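Local coordinates for protein beta-glucuronidase (uncultured Clostridium sp., PDB 6U7J) that hydrolyses beta-D-glucuronides as a gut microbial glycoside hydrolase of family 2, an activity linked to the reactivation of estrogens from their glucuronide conjugates, at residues 449-453 against 454-458; 286-290 against 291-295; 550-553 against 554-558; 174-177 against 178-182; 515-518 against 519-523. All coordinates share one frame; numbering follows the deposited sequence.

Contact 1 of 5, residues 449-453 against 454-458. Unlike the reference sequence in segment 454-458: Glu455 (reference Asp).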
# COMPACT_ATOMS: atom_id res chain seq x y z
N MET B 449 30.10 15.95 7.00
CA MET B 449 29.89 16.44 8.35
C MET B 449 28.48 16.17 8.82
O MET B 449 27.52 16.34 8.06
CB MET B 449 30.12 17.96 8.41
CG MET B 449 31.54 18.40 8.14
SD MET B 449 32.56 18.01 9.54
CE MET B 449 33.46 16.60 8.89
N ASN B 450 28.35 15.82 10.09
CA ASN B 450 27.07 15.94 10.76
C ASN B 450 27.11 16.77 12.05
O ASN B 450 26.06 17.30 12.43
CB ASN B 450 26.48 14.56 11.07
CG ASN B 450 27.04 13.98 12.33
OD1 ASN B 450 28.22 13.63 12.39
ND2 ASN B 450 26.21 13.88 13.37
N VAL B 451 28.27 16.92 12.71
CA VAL B 451 28.36 17.71 13.95
C VAL B 451 28.12 19.18 13.63
O VAL B 451 28.19 19.59 12.46
CB VAL B 451 29.72 17.54 14.65
CG1 VAL B 451 30.03 16.07 14.96
CG2 VAL B 451 30.83 18.16 13.80
N ASP B 452 27.88 19.99 14.66
CA ASP B 452 27.62 21.41 14.47
C ASP B 452 28.86 22.12 13.93
O ASP B 452 30.00 21.77 14.28
CB ASP B 452 27.16 22.06 15.78
CG ASP B 452 25.87 21.44 16.33
OD1 ASP B 452 24.97 21.12 15.52
OD2 ASP B 452 25.74 21.30 17.57
N VAL B 453 28.65 23.11 13.07
CA VAL B 453 29.77 23.80 12.43
C VAL B 453 30.68 24.46 13.46
O VAL B 453 31.90 24.50 13.28
CB VAL B 453 29.26 24.82 11.39
CG1 VAL B 453 28.27 25.80 12.04
CG2 VAL B 453 30.42 25.56 10.76
N GLU B 454 30.10 24.96 14.56
CA GLU B 454 30.92 25.54 15.62
C GLU B 454 31.86 24.52 16.24
O GLU B 454 32.96 24.87 16.67
CB GLU B 454 30.02 26.15 16.70
CG GLU B 454 29.06 27.20 16.18
CD GLU B 454 27.73 26.59 15.74
OE1 GLU B 454 27.61 25.34 15.76
OE2 GLU B 454 26.81 27.37 15.38
N GLU B 455 31.46 23.25 16.28
CA GLU B 455 32.24 22.24 16.97
C GLU B 455 33.17 21.43 16.07
O GLU B 455 34.07 20.77 16.58
CB GLU B 455 31.31 21.29 17.72
CG GLU B 455 30.28 22.01 18.57
CD GLU B 455 30.29 21.53 20.01
OE1 GLU B 455 29.23 21.63 20.67
OE2 GLU B 455 31.35 21.05 20.48
N ASP B 456 32.98 21.48 14.75
CA ASP B 456 33.82 20.69 13.86
C ASP B 456 35.27 21.09 14.02
O ASP B 456 35.60 22.26 14.24
CB ASP B 456 33.41 20.86 12.40
CG ASP B 456 34.36 20.12 11.46
OD1 ASP B 456 34.60 18.92 11.71
OD2 ASP B 456 34.88 20.72 10.49
N LYS B 457 36.16 20.11 13.89
CA LYS B 457 37.58 20.37 14.05
C LYS B 457 38.44 19.78 12.93
O LYS B 457 39.67 19.78 13.07
CB LYS B 457 38.05 19.85 15.41
CG LYS B 457 37.55 20.74 16.56
CD LYS B 457 37.85 20.15 17.92
CE LYS B 457 37.17 20.95 19.00
NZ LYS B 457 35.68 20.95 18.82
N ILE B 458 37.85 19.31 11.82
CA ILE B 458 38.65 18.63 10.81
C ILE B 458 38.45 19.16 9.39
O ILE B 458 39.27 18.88 8.51
CB ILE B 458 38.40 17.11 10.84
CG1 ILE B 458 37.02 16.76 10.26
CG2 ILE B 458 38.57 16.55 12.25
CD1 ILE B 458 36.86 15.26 9.93

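Contact 2 of 5, residues 286-290 against 291-295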
# COMPACT_ATOMS: atom_id res chain seq x y z
N GLN B 286 40.17 21.33 -11.24
CA GLN B 286 40.70 22.47 -10.51
C GLN B 286 39.61 23.08 -9.63
O GLN B 286 38.45 23.14 -10.03
CB GLN B 286 41.25 23.53 -11.47
CG GLN B 286 41.73 24.80 -10.80
CD GLN B 286 42.13 25.86 -11.80
OE1 GLN B 286 42.72 25.55 -12.83
NE2 GLN B 286 41.78 27.11 -11.52
N LEU B 287 40.01 23.53 -8.45
CA LEU B 287 39.10 24.15 -7.50
C LEU B 287 39.41 25.63 -7.34
O LEU B 287 40.58 26.04 -7.35
CB LEU B 287 39.17 23.47 -6.14
CG LEU B 287 38.12 22.37 -5.97
CD1 LEU B 287 38.48 21.22 -6.91
CD2 LEU B 287 38.06 21.90 -4.54
N THR B 288 38.36 26.43 -7.21
CA THR B 288 38.46 27.83 -6.83
C THR B 288 37.81 28.00 -5.46
O THR B 288 37.38 27.04 -4.82
CB THR B 288 37.81 28.75 -7.87
OG1 THR B 288 36.41 28.87 -7.60
CG2 THR B 288 37.99 28.21 -9.28
N GLU B 289 37.72 29.26 -5.02
CA GLU B 289 37.07 29.53 -3.75
C GLU B 289 35.59 29.16 -3.80
O GLU B 289 35.00 28.82 -2.77
CB GLU B 289 37.25 31.01 -3.37
CG GLU B 289 37.07 32.02 -4.53
CD GLU B 289 38.25 32.04 -5.51
OE1 GLU B 289 38.09 32.58 -6.63
OE2 GLU B 289 39.33 31.51 -5.16
N LYS B 290 34.99 29.19 -4.99
CA LYS B 290 33.55 28.97 -5.09
C LYS B 290 33.15 28.04 -6.24
O LYS B 290 31.96 27.92 -6.52
CB LYS B 290 32.81 30.30 -5.26
CG LYS B 290 32.63 31.09 -3.98
CD LYS B 290 32.24 32.53 -4.28
CE LYS B 290 32.16 33.34 -3.00
NZ LYS B 290 31.62 34.71 -3.25
N GLN B 291 34.10 27.40 -6.92
CA GLN B 291 33.72 26.57 -8.05
C GLN B 291 34.53 25.28 -8.06
O GLN B 291 35.59 25.17 -7.44
CB GLN B 291 33.87 27.32 -9.38
CG GLN B 291 32.71 28.28 -9.64
CD GLN B 291 32.78 28.97 -10.99
OE1 GLN B 291 33.86 29.34 -11.47
NE2 GLN B 291 31.62 29.15 -11.61
N PHE B 292 33.98 24.29 -8.76
CA PHE B 292 34.59 22.99 -8.96
C PHE B 292 34.70 22.88 -10.48
O PHE B 292 33.69 22.71 -11.16
CB PHE B 292 33.74 21.88 -8.35
CG PHE B 292 34.44 20.55 -8.26
CD1 PHE B 292 34.68 19.81 -9.40
CD2 PHE B 292 34.83 20.04 -7.04
CE1 PHE B 292 35.33 18.58 -9.33
CE2 PHE B 292 35.47 18.81 -6.96
CZ PHE B 292 35.72 18.09 -8.10
N LEU B 293 35.91 23.03 -11.01
CA LEU B 293 36.11 23.14 -12.44
C LEU B 293 36.60 21.82 -13.01
O LEU B 293 37.55 21.24 -12.50
CB LEU B 293 37.10 24.25 -12.78
CG LEU B 293 36.79 25.64 -12.23
CD1 LEU B 293 37.89 26.61 -12.63
CD2 LEU B 293 35.44 26.14 -12.74
N ILE B 294 35.94 21.35 -14.06
CA ILE B 294 36.32 20.14 -14.78
C ILE B 294 36.54 20.55 -16.22
O ILE B 294 35.62 21.09 -16.86
CB ILE B 294 35.26 19.04 -14.67
CG1 ILE B 294 35.15 18.54 -13.23
CG2 ILE B 294 35.58 17.89 -15.62
CD1 ILE B 294 33.88 17.75 -12.97
N ASN B 295 37.75 20.32 -16.73
CA ASN B 295 38.13 20.81 -18.05
C ASN B 295 37.86 22.31 -18.15
O ASN B 295 37.31 22.81 -19.13
CB ASN B 295 37.40 20.05 -19.15
CG ASN B 295 37.79 18.59 -19.17
OD1 ASN B 295 38.93 18.26 -18.89
ND2 ASN B 295 36.84 17.71 -19.48

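Contact 3 of 5, residues 550-553 against 554-558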
# COMPACT_ATOMS: atom_id res chain seq x y z
N ILE B 550 20.67 14.56 -2.91
CA ILE B 550 19.53 14.13 -2.12
C ILE B 550 19.87 12.78 -1.50
O ILE B 550 20.55 11.95 -2.12
CB ILE B 550 18.28 14.04 -3.01
CG1 ILE B 550 17.84 15.44 -3.46
CG2 ILE B 550 17.13 13.36 -2.27
CD1 ILE B 550 16.89 15.42 -4.63
N TRP B 551 19.46 12.56 -0.26
CA TRP B 551 19.80 11.29 0.36
C TRP B 551 18.74 10.25 0.07
O TRP B 551 17.54 10.47 0.26
CB TRP B 551 20.02 11.34 1.86
CG TRP B 551 20.27 9.93 2.39
CD1 TRP B 551 19.51 9.23 3.29
CD2 TRP B 551 21.33 9.03 1.99
NE1 TRP B 551 20.05 7.98 3.50
CE2 TRP B 551 21.17 7.83 2.73
CE3 TRP B 551 22.42 9.14 1.12
CZ2 TRP B 551 22.04 6.75 2.61
CZ3 TRP B 551 23.31 8.05 0.99
CH2 TRP B 551 23.11 6.88 1.74
N ALA B 552 19.25 9.09 -0.34
CA ALA B 552 18.58 7.89 -0.78
C ALA B 552 18.09 8.14 -2.20
O ALA B 552 17.08 8.80 -2.45
CB ALA B 552 17.49 7.48 0.19
N PHE B 553 18.93 7.67 -3.13
CA PHE B 553 18.49 7.32 -4.46
C PHE B 553 17.28 6.39 -4.39
O PHE B 553 16.24 6.65 -5.01
CB PHE B 553 19.65 6.65 -5.21
CG PHE B 553 19.29 6.17 -6.57
CD1 PHE B 553 19.13 4.81 -6.81
CD2 PHE B 553 19.12 7.07 -7.62
CE1 PHE B 553 18.79 4.35 -8.08
CE2 PHE B 553 18.78 6.63 -8.89
CZ PHE B 553 18.62 5.27 -9.12
N ALA B 554 17.38 5.32 -3.60
CA ALA B 554 16.35 4.29 -3.49
C ALA B 554 16.22 3.82 -2.05
O ALA B 554 17.21 3.78 -1.30
CB ALA B 554 16.67 3.07 -4.38
N ASP B 555 14.99 3.49 -1.66
CA ASP B 555 14.75 2.82 -0.38
C ASP B 555 15.72 1.65 -0.25
O ASP B 555 15.96 0.93 -1.21
CB ASP B 555 13.29 2.34 -0.31
CG ASP B 555 12.25 3.51 -0.35
OD1 ASP B 555 12.62 4.67 -0.11
OD2 ASP B 555 11.05 3.26 -0.61
N PHE B 556 16.31 1.49 0.94
CA PHE B 556 17.31 0.44 1.17
C PHE B 556 17.15 -0.12 2.58
O PHE B 556 16.50 0.48 3.44
CB PHE B 556 18.74 0.95 0.98
CG PHE B 556 19.12 2.04 1.94
CD1 PHE B 556 19.73 1.74 3.16
CD2 PHE B 556 18.90 3.39 1.60
CE1 PHE B 556 20.08 2.75 4.05
CE2 PHE B 556 19.26 4.41 2.49
CZ PHE B 556 19.85 4.10 3.71
N MET B 557 17.77 -1.28 2.82
CA MET B 557 17.56 -1.97 4.09
C MET B 557 18.48 -1.43 5.16
O MET B 557 19.60 -1.01 4.88
CB MET B 557 17.78 -3.48 3.94
CG MET B 557 16.49 -4.30 3.92
SD MET B 557 15.44 -4.14 5.39
CE MET B 557 16.34 -5.09 6.60
N THR B 558 17.99 -1.45 6.40
CA THR B 558 18.74 -1.01 7.57
C THR B 558 18.63 -2.06 8.67
O THR B 558 17.73 -2.91 8.66
CB THR B 558 18.22 0.32 8.14
OG1 THR B 558 16.93 0.09 8.73
CG2 THR B 558 18.11 1.40 7.08

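Contact 4 of 5, residues 174-177 against 178-182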
# COMPACT_ATOMS: atom_id res chain seq x y z
N PHE B 174 26.71 -1.24 16.26
CA PHE B 174 27.29 -0.25 15.36
C PHE B 174 26.33 0.93 15.27
O PHE B 174 25.16 0.83 15.66
CB PHE B 174 27.61 -0.82 13.97
CG PHE B 174 26.48 -1.61 13.33
CD1 PHE B 174 26.52 -3.00 13.31
CD2 PHE B 174 25.41 -0.96 12.72
CE1 PHE B 174 25.49 -3.73 12.73
CE2 PHE B 174 24.38 -1.68 12.14
CZ PHE B 174 24.42 -3.07 12.14
N ASP B 175 26.83 2.05 14.74
CA ASP B 175 26.08 3.29 14.64
C ASP B 175 25.97 3.79 13.20
O ASP B 175 25.81 4.99 12.97
CB ASP B 175 26.70 4.37 15.52
CG ASP B 175 26.51 4.08 17.00
OD1 ASP B 175 27.44 3.51 17.61
OD2 ASP B 175 25.42 4.40 17.54
N PHE B 176 26.06 2.90 12.22
CA PHE B 176 25.68 3.27 10.87
C PHE B 176 24.28 2.72 10.57
O PHE B 176 23.80 1.78 11.21
CB PHE B 176 26.70 2.77 9.84
CG PHE B 176 27.00 1.28 9.92
CD1 PHE B 176 26.17 0.36 9.31
CD2 PHE B 176 28.13 0.83 10.59
CE1 PHE B 176 26.45 -1.00 9.39
CE2 PHE B 176 28.41 -0.54 10.67
CZ PHE B 176 27.59 -1.45 10.07
N ASP B 177 23.63 3.35 9.60
CA ASP B 177 22.25 3.02 9.24
C ASP B 177 22.14 1.59 8.73
O ASP B 177 21.49 0.73 9.34
CB ASP B 177 21.77 4.00 8.16
CG ASP B 177 20.32 4.41 8.35
OD1 ASP B 177 19.79 5.22 7.55
OD2 ASP B 177 19.69 3.89 9.31
N PHE B 178 22.85 1.32 7.63
CA PHE B 178 22.49 0.27 6.69
C PHE B 178 22.72 -1.11 7.29
O PHE B 178 23.55 -1.30 8.18
CB PHE B 178 23.30 0.45 5.40
CG PHE B 178 24.80 0.58 5.60
CD1 PHE B 178 25.38 1.82 5.90
CD2 PHE B 178 25.65 -0.53 5.46
CE1 PHE B 178 26.76 1.95 6.06
CE2 PHE B 178 27.03 -0.42 5.61
CZ PHE B 178 27.59 0.82 5.91
N PHE B 179 21.94 -2.08 6.80
CA PHE B 179 21.98 -3.44 7.32
C PHE B 179 23.36 -4.07 7.10
O PHE B 179 23.96 -3.92 6.03
CB PHE B 179 20.89 -4.29 6.64
CG PHE B 179 20.66 -5.61 7.30
CD1 PHE B 179 21.37 -6.74 6.88
CD2 PHE B 179 19.77 -5.74 8.34
CE1 PHE B 179 21.19 -7.97 7.50
CE2 PHE B 179 19.57 -6.98 8.97
CZ PHE B 179 20.29 -8.09 8.55
N ASN B 180 23.87 -4.77 8.11
CA ASN B 180 25.21 -5.36 8.02
C ASN B 180 25.18 -6.68 7.24
O ASN B 180 25.45 -7.75 7.76
CB ASN B 180 25.81 -5.56 9.41
CG ASN B 180 27.33 -5.80 9.37
OD1 ASN B 180 28.04 -5.26 8.51
ND2 ASN B 180 27.83 -6.62 10.30
N TYR B 181 24.82 -6.56 5.95
CA TYR B 181 24.78 -7.71 5.05
C TYR B 181 26.16 -8.34 4.94
O TYR B 181 27.18 -7.65 4.90
CB TYR B 181 24.34 -7.30 3.65
CG TYR B 181 22.85 -7.07 3.45
CD1 TYR B 181 21.94 -8.12 3.52
CD2 TYR B 181 22.37 -5.80 3.16
CE1 TYR B 181 20.61 -7.91 3.33
CE2 TYR B 181 21.01 -5.57 2.97
CZ TYR B 181 20.14 -6.64 3.05
OH TYR B 181 18.81 -6.43 2.85
N SER B 182 26.18 -9.66 4.80
CA SER B 182 27.42 -10.41 4.71
C SER B 182 27.29 -11.45 3.61
O SER B 182 26.19 -11.88 3.26
CB SER B 182 27.74 -11.08 6.05
OG SER B 182 28.99 -11.74 6.02

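Contact 5 of 5, residues 515-518 against 519-523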
# COMPACT_ATOMS: atom_id res chain seq x y z
N LEU B 515 1.43 6.95 0.68
CA LEU B 515 0.95 7.78 1.78
C LEU B 515 0.78 9.20 1.27
O LEU B 515 1.77 9.88 0.97
CB LEU B 515 1.94 7.73 2.94
CG LEU B 515 1.37 7.89 4.35
CD1 LEU B 515 2.46 7.67 5.38
CD2 LEU B 515 0.76 9.25 4.52
N HIS B 516 -0.48 9.66 1.20
CA HIS B 516 -0.83 11.00 0.73
C HIS B 516 -1.59 11.75 1.82
O HIS B 516 -2.39 11.15 2.54
CB HIS B 516 -1.73 10.95 -0.50
CG HIS B 516 -1.06 10.41 -1.72
ND1 HIS B 516 -0.12 11.12 -2.43
CD2 HIS B 516 -1.24 9.24 -2.38
CE1 HIS B 516 0.27 10.40 -3.47
NE2 HIS B 516 -0.40 9.26 -3.46
N LYS B 517 -1.38 13.06 1.92
CA LYS B 517 -2.17 13.81 2.88
C LYS B 517 -2.20 15.29 2.53
O LYS B 517 -1.19 15.86 2.12
CB LYS B 517 -1.68 13.62 4.31
CG LYS B 517 -2.87 13.56 5.28
CD LYS B 517 -2.56 12.86 6.59
CE LYS B 517 -3.80 12.88 7.50
NZ LYS B 517 -3.56 12.31 8.86
N LEU B 518 -3.37 15.88 2.73
CA LEU B 518 -3.63 17.30 2.47
C LEU B 518 -4.31 17.91 3.69
O LEU B 518 -5.48 17.57 3.98
CB LEU B 518 -4.51 17.45 1.23
CG LEU B 518 -5.00 18.86 0.92
CD1 LEU B 518 -3.82 19.81 0.71
CD2 LEU B 518 -5.88 18.81 -0.32
N PRO B 519 -3.63 18.77 4.47
CA PRO B 519 -2.23 19.19 4.26
C PRO B 519 -1.21 18.07 4.53
O PRO B 519 -1.51 17.13 5.26
CB PRO B 519 -2.04 20.33 5.27
CG PRO B 519 -3.31 20.44 6.05
CD PRO B 519 -4.17 19.26 5.74
N GLU B 520 -0.03 18.20 3.95
CA GLU B 520 0.97 17.14 4.00
C GLU B 520 1.49 16.93 5.42
O GLU B 520 1.45 17.83 6.26
CB GLU B 520 2.14 17.47 3.05
CG GLU B 520 2.99 18.67 3.46
CD GLU B 520 2.37 20.01 3.06
OE1 GLU B 520 2.27 20.31 1.85
OE2 GLU B 520 1.98 20.77 3.98
N VAL B 521 1.97 15.70 5.67
CA VAL B 521 2.56 15.30 6.94
C VAL B 521 3.83 14.52 6.64
O VAL B 521 3.98 13.93 5.57
CB VAL B 521 1.62 14.41 7.79
CG1 VAL B 521 0.36 15.17 8.19
CG2 VAL B 521 1.27 13.12 7.02
N ILE B 522 4.75 14.50 7.61
CA ILE B 522 5.95 13.68 7.46
C ILE B 522 5.54 12.25 7.13
O ILE B 522 4.52 11.75 7.64
CB ILE B 522 6.82 13.75 8.72
CG1 ILE B 522 6.11 13.11 9.92
CG2 ILE B 522 7.21 15.19 9.03
CD1 ILE B 522 6.95 13.04 11.18
N PHE B 523 6.31 11.61 6.24
CA PHE B 523 6.11 10.27 5.66
C PHE B 523 5.24 10.29 4.42
O PHE B 523 5.23 9.32 3.65
CB PHE B 523 5.53 9.28 6.67
CG PHE B 523 6.46 8.94 7.79
CD1 PHE B 523 7.59 8.18 7.56
CD2 PHE B 523 6.20 9.40 9.09
CE1 PHE B 523 8.47 7.87 8.60
CE2 PHE B 523 7.08 9.10 10.12
CZ PHE B 523 8.21 8.33 9.87

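Contact 1 of 5, residues 449-453 against 454-458
Met449 reaches Asp456 through its sulfur, SD of Met449 standing 3.1 Å from OD1 of Asp456. The carboxylate oxygen lies roughly on the extension of the Met449 CG-SD bond, an approach consistent with a weak sulfur-oxygen attraction. A bend at chi2 (-74°) brings SD to the acid, and the turn at chi3 (106°) sends the methyl CE of Met449 aside from it to touch Ile458 CD1 at 3.8 Å. Val451 CG2 closes on the backbone side of Asp456, 3.9 Å from its CA.

The carboxylate is itself held in several ways. OD1 of Asp456 accepts the N-H of Ile458 at 3.3 Å, from above the carboxylate plane, forming an Asx turn, and it takes a further bond from Ser420; OD2 is bonded to the backbone N of Ser459.

Behind this first shell, residues 452-455 make a beta turn. Asp452 O receives Glu455 N at 2.9 Å, and also a weak bond from Asp456 N. Glu454 doubles back at chi2 (90°), which lays its OE1 3.3 Å from Asp452 CB and its CD against Val453 CG1, while OE2 forms a salt bridge with Lys493 of helix 480-498. From the same helix, Lys497 bonds the carbonyls of Val453 and Asp456.

The loop thus leaves the end of barrel strand 445-449 with a buried carboxylate satisfied by hydroxyl and amide donors, whereas its outer rim gathers acidic side chains, among which the charge of Glu454 is probably offset by Lys493.

Contact 2 of 5, residues 286-290 against 291-295
A beta hairpin formed by strands 285-287 and 292-294 turns through residues 288-291 ahead of the first strand of the TIM barrel. Gln286 and Leu293 make its hydrogen-bonded pair: Gln286 N to Leu293 O is 2.9 Å, and Leu293 N to Gln286 O is 2.7 Å. Their side chains run side by side.

Leu287 and Phe292 form the adjoining non-hydrogen-bonded pair. CD1 of Leu287 sits over one face of the phenyl ring, 4.1 Å from the Phe292 centroid and displaced toward its rim, a CH-pi contact.

The turn is closed by Thr288 N donating to Gln291 O at 3.1 Å and is tightened by the threonine hydroxyl. OG1 of Thr288, held between the backbone N and the carbonyl carbon (chi1 86°), accepts Lys290 N at 3.0 Å in an ST turn and meets Gln291 N in a weak bond. Its methyl CG2 turns the other way, to Leu293 CD1 at 3.7 Å.

Strand 292-294 continues antiparallel into strand 297-305, where Phe301 meets the Phe292 ring edge-to-face. Leu287 rests on Pro444 and Val464, which precede barrel strands 445-449 and 465-468, so the hairpin lies across the N-terminal end of the barrel.

Contact 3 of 5, residues 550-553 against 554-558
The side chains of Trp551 and Phe556 cross at about a right angle as the chain leaves the last strand of the barrel. From CB, the tryptophan side chain sets out with CG opposite the backbone N (chi1 176°), and the bicycle swings toward the residues that follow. Along the way, the methyl CB of Ala552 lies over one face of the indole, 4.1 Å above its plane and offset toward the rim.

Farther out, the edge of the indole meets Phe556. Trp551 NE1 is 3.8 Å from Phe556 CE2. On the six-membered ring, Trp551 CZ2 is 3.6 Å from Phe556 CZ, with Phe556 CE2 equally near. Phe556 CZ lies close to the indole plane, and the two six-membered rings, their centroids 5.7 Å apart, are turned by 78° in an oblique pairing. A chi1 of 62° swings the phenyl ring back over its own chain toward Trp551, and brings its edge to 4.2 Å from Ala552 CB, measured at Phe556 CE2.

Ala552 has a positive phi at the bend. Phe553 then turns off on another course, and its CD1 touches Ala554 CB at 3.9 Å.

His307 meets both Trp551 and Phe556, joining the aromatic pair to the loop after strand 297-305. Phe553 enters a separate apolar layer, edge-to-face on Phe304 of strand 297-305 and against Leu328 and Leu329 of helix 319-332. The backbone of Trp551 bonds to Tyr507 and that of Ile550 to Gly303, so the contact begins where strand 545-551 closes the barrel between strands 502-506 and 297-305.

Contact 4 of 5, residues 174-177 against 178-182
Phe176 and Phe178 stack face to face, their ring centroids 4.4 Å apart and their planes 28° from parallel. CD1 of Phe176 lies over the centre of the Phe178 ring, 3.5 Å above its plane, so one edge of the first phenyl covers the middle of the second. On the other face of Phe176 comes Phe174, whose CD2 stands 3.4 Å above the ring centre, and Phe176 is therefore sandwiched between two aromatic neighbours of its own loop. Alternation along the backbone puts Phe174, Phe176 and Phe178 on one side of the chain, and a shared chi1 near +50° (54° for Phe176) turns each ring over its own backbone so that the faces can overlap.

The edge of Phe176 is turned to oxygen: Phe178 O is 3.2 Å from Phe176 CE1, near the ring plane, and Asn180 OD1 is 4.1 Å from Phe176 CZ. CB of Asn180 fills in against Phe174 CE1 at 3.8 Å. This asparagine, centre of an inverse gamma turn, spends its amide elsewhere, OD1 accepting from His103 and ND2 donating to Asn145 O.

Asp177 is salt-bridged to Arg564 and bonded to Asn568, and Phe178 is met edge-to-face by Tyr342, so this loop of the sugar-binding domain reaches onto the barrel. Chemically, its fold is probably held by dispersion between ring faces, with a ring edge of Phe176 directed at the carbonyl oxygen of Phe178 and the strong polar bonds made outward.

Contact 5 of 5, residues 515-518 against 519-523
Lys517 and Glu520 are drawn together across the cis peptide that joins Leu518 to Pro519, and here the packing is tight. The cis link brings the CA atoms of Leu518 and Pro519 to 3.0 Å, and the backbone angles of these two residues fit a type VIb turn. In place of a conventional bond across the turn, Lys517 O receives a CA-H...O contact from Glu520 CA at 3.1 Å. The side chain of Leu518 reaches back to the proline, its CD1 3.9 Å from Pro519 CA.

Away from the turn the two arms are held more loosely. The extended aliphatic chain of Lys517 runs past Val521, its CD 3.9 Å from Val521 CG2. At the open end, where the CA atoms of Leu515 and Phe523 are 6.9 Å apart, Leu515 CD1 touches Phe523 CB at 3.7 Å.

Other subunits cover much of what the loop presents outward. Lys517 NZ forms a salt bridge with Asp566 of the second subunit, and Glu520 O bonds to Arg71 of that subunit; Leu518 N and O bond to Gln578 and Arg324 of the third. The absence of a conventional bond across the turn probably leaves Leu518 N and O and Glu520 O to bond across the subunit interfaces.

Overall arrangement
Contacts 1, 2, 3 and 5 belong to the TIM barrel and contact 4 to the sugar-binding domain. Contacts 1 and 3 follow the C-terminal ends of barrel strands, the end at which family 2 hydrolases carry their catalytic glutamates, here probably at the ends of strands 409-416 and 502-506; contact 2 lies at the other end, its centre 29 Å from that of contact 3. Contacts 3 and 4, centres 13 Å apart, touch directly: Met557 O and Phe179 N are 3.2 Å apart, a probable hydrogen bond, and both Phe556 and Phe178 meet His307. Contact 5 is 20 Å from contact 3 between centres, yet its Lys517 packs on Met557 of a neighbouring subunit.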